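Local atomic coordinates of sporulation inhibitor of replication protein SirA (Bacillus subtilis, PDB entry 4TPS), a protein that inhibits the initiation of DNA replication during sporulation, either keeping DnaA off the replication origin or binding its domain I and blocking its interaction with DnaD. Residues Q60-I64 / L65-Q69. Sequence-based numbering, arbitrary orientation.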
ATOM      1  N   GLN A  60       5.620  -4.902  -0.833  1.00 16.06           N
ATOM      2  CA  GLN A  60       6.950  -5.495  -1.034  1.00 16.20           C
ATOM      3  C   GLN A  60       7.251  -5.566  -2.511  1.00 17.19           C
ATOM      4  O   GLN A  60       6.334  -5.746  -3.321  1.00 17.28           O
ATOM      5  CB  GLN A  60       6.987  -6.930  -0.476  1.00 20.23           C
ATOM      6  CG  GLN A  60       6.626  -6.965   1.004  1.00 28.23           C
ATOM      7  CD  GLN A  60       7.004  -8.264   1.689  1.00 38.50           C
ATOM      8  OE1 GLN A  60       7.164  -9.263   1.065  1.00 38.92           O
ATOM      9  NE2 GLN A  60       7.188  -8.214   2.999  1.00 56.25           N
ATOM     10  N   PRO A  61       8.525  -5.495  -2.866  1.00 19.07           N
ATOM     11  CA  PRO A  61       8.896  -5.746  -4.267  1.00 19.17           C
ATOM     12  C   PRO A  61       8.479  -7.181  -4.669  1.00 17.20           C
ATOM     13  O   PRO A  61       8.585  -8.138  -3.863  1.00 18.91           O
ATOM     14  CB  PRO A  61      10.412  -5.597  -4.285  1.00 23.69           C
ATOM     15  CG  PRO A  61      10.823  -5.118  -2.979  1.00 30.01           C
ATOM     16  CD  PRO A  61       9.690  -5.222  -2.002  1.00 23.85           C
ATOM     17  N   ILE A  62       8.061  -7.331  -5.918  1.00 16.94           N
ATOM     18  CA  ILE A  62       7.749  -8.689  -6.400  1.00 15.39           C
ATOM     19  C   ILE A  62       9.093  -9.478  -6.506  1.00 18.62           C
ATOM     20  O   ILE A  62      10.047  -8.940  -6.960  1.00 19.72           O
ATOM     21  CB  ILE A  62       7.037  -8.610  -7.769  1.00 19.19           C
ATOM     22  CG1 ILE A  62       5.729  -7.772  -7.705  1.00 19.87           C
ATOM     23  CG2 ILE A  62       6.777  -9.990  -8.327  1.00 21.39           C
ATOM     24  CD1 ILE A  62       4.717  -8.195  -6.642  1.00 19.68           C
ATOM     25  N   PRO A  63       9.162 -10.747  -6.043  1.00 19.45           N
ATOM     26  CA  PRO A  63      10.447 -11.495  -6.130  1.00 18.21           C
ATOM     27  C   PRO A  63      10.574 -12.083  -7.517  1.00 19.01           C
ATOM     28  O   PRO A  63      10.094 -13.172  -7.787  1.00 17.04           O
ATOM     29  CB  PRO A  63      10.321 -12.561  -5.000  1.00 21.03           C
ATOM     30  CG  PRO A  63       8.821 -12.756  -4.904  1.00 20.79           C
ATOM     31  CD  PRO A  63       8.151 -11.457  -5.237  1.00 20.24           C
ATOM     32  N   ILE A  64      11.153 -11.286  -8.420  1.00 16.36           N
ATOM     33  CA  ILE A  64      11.038 -11.572  -9.865  1.00 15.93           C
ATOM     34  C   ILE A  64      11.643 -12.933 -10.225  1.00 15.72           C
ATOM     35  O   ILE A  64      11.021 -13.757 -10.935  1.00 15.39           O
ATOM     36  CB  ILE A  64      11.693 -10.459 -10.712  1.00 20.29           C
ATOM     37  CG1 ILE A  64      11.013  -9.075 -10.463  1.00 22.82           C
ATOM     38  CG2 ILE A  64      11.635 -10.823 -12.196  1.00 23.00           C
ATOM     39  CD1 ILE A  64       9.594  -8.971 -10.930  1.00 20.15           C
ATOM     40  N   LEU A  65      12.889 -13.170  -9.815  1.00 17.55           N
ATOM     41  CA  LEU A  65      13.531 -14.427 -10.196  1.00 17.15           C
ATOM     42  C   LEU A  65      12.771 -15.668  -9.630  1.00 13.85           C
ATOM     43  O   LEU A  65      12.553 -16.655 -10.353  1.00 15.70           O
ATOM     44  CB  LEU A  65      14.995 -14.443  -9.804  1.00 17.40           C
ATOM     45  CG  LEU A  65      15.711 -15.774 -10.105  1.00 19.04           C
ATOM     46  CD1 LEU A  65      15.677 -16.094 -11.582  1.00 21.72           C
ATOM     47  CD2 LEU A  65      17.153 -15.809  -9.600  1.00 22.65           C
ATOM     48  N   HIS A  66      12.321 -15.568  -8.384  1.00 16.22           N
ATOM     49  CA  HIS A  66      11.523 -16.607  -7.765  1.00 14.35           C
ATOM     50  C   HIS A  66      10.249 -16.861  -8.595  1.00 14.06           C
ATOM     51  O   HIS A  66       9.890 -17.990  -8.872  1.00 16.19           O
ATOM     52  CB  HIS A  66      11.217 -16.202  -6.324  1.00 15.68           C
ATOM     53  CG  HIS A  66      10.541 -17.243  -5.488  1.00 18.35           C
ATOM     54  ND1 HIS A  66      10.858 -18.582  -5.525  1.00 21.39           N
ATOM     55  CD2 HIS A  66       9.578 -17.121  -4.543  1.00 21.76           C
ATOM     56  CE1 HIS A  66      10.091 -19.239  -4.678  1.00 20.17           C
ATOM     57  NE2 HIS A  66       9.323 -18.378  -4.050  1.00 20.22           N
ATOM     58  N   MET A  67       9.596 -15.781  -8.991  1.00 14.66           N
ATOM     59  CA  MET A  67       8.361 -15.901  -9.819  1.00 16.77           C
ATOM     60  C   MET A  67       8.679 -16.591 -11.132  1.00 14.68           C
ATOM     61  O   MET A  67       7.911 -17.452 -11.561  1.00 16.08           O
ATOM     62  CB  MET A  67       7.712 -14.548 -10.033  1.00 19.82           C
ATOM     63  CG  MET A  67       6.959 -14.010  -8.854  1.00 22.67           C
ATOM     64  SD  MET A  67       5.748 -15.175  -8.187  1.00 25.52           S
ATOM     65  CE  MET A  67       4.816 -15.466  -9.634  1.00 29.64           C
ATOM     66  N   HIS A  68       9.765 -16.175 -11.811  1.00 15.72           N
ATOM     67  CA  HIS A  68      10.115 -16.760 -13.085  1.00 15.98           C
ATOM     68  C   HIS A  68      10.264 -18.278 -12.926  1.00 17.36           C
ATOM     69  O   HIS A  68       9.752 -19.054 -13.743  1.00 17.49           O
ATOM     70  CB  HIS A  68      11.419 -16.245 -13.628  1.00 18.14           C
ATOM     71  CG  HIS A  68      11.340 -14.931 -14.304  1.00 17.39           C
ATOM     72  ND1 HIS A  68      10.531 -14.703 -15.385  1.00 19.84           N
ATOM     73  CD2 HIS A  68      12.063 -13.799 -14.133  1.00 17.97           C
ATOM     74  CE1 HIS A  68      10.715 -13.473 -15.830  1.00 18.63           C
ATOM     75  NE2 HIS A  68      11.649 -12.912 -15.092  1.00 17.33           N
ATOM     76  N   GLN A  69      10.990 -18.699 -11.883  1.00 16.44           N
ATOM     77  CA  GLN A  69      11.212 -20.118 -11.669  1.00 16.97           C
ATOM     78  C   GLN A  69       9.917 -20.886 -11.456  1.00 17.64           C
ATOM     79  O   GLN A  69       9.690 -21.944 -12.069  1.00 18.30           O
ATOM     80  CB  GLN A  69      12.178 -20.304 -10.539  1.00 17.64           C
ATOM     81  CG  GLN A  69      13.540 -19.701 -10.895  1.00 25.64           C
ATOM     82  CD  GLN A  69      14.531 -19.598  -9.740  1.00 24.47           C
ATOM     83  OE1 GLN A  69      14.153 -19.396  -8.582  1.00 24.86           O
ATOM     84  NE2 GLN A  69      15.835 -19.702 -10.068  1.00 30.01           N
TER
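Ile64 and His68, one helical turn apart, run alongside each other in the same direction. The CG2 methyl of Ile64 sits 3.6 Å from His68 NE2 and also reaches CD2 of that ring. CG2 stands anti to the backbone N of Ile64, which turns the methyl toward the next turn. The other ring nitrogen, ND1, is hydrogen-bonded to the hydroxyl of Tyr87, which probably helps to hold the ring's rotation. Pro63 holds the N-cap position of helix 64-75; it is also the centre of an inverse gamma turn, which bends the chain sharply as it leaves the loop after strand 59-60. Two backbone bonds close the first turn: Met67 N to Pro63 O and His68 N to Ile64 O, both 2.9 Å. Met67 CG comes within 3.4 Å of Pro63 O and meets Ile62 CG2 at 4.1 Å, the two side chains crossing at a slant. Bends at chi2 (-52°) and chi3 (-56°) then carry the buried thioether away from the loop, among Phe100, Met102, Val124, Leu125 and Val128. The His66 side chain projects beside Pro63, CB to CB 4.0 Å, with Pro63 CG at the edge of its imidazole.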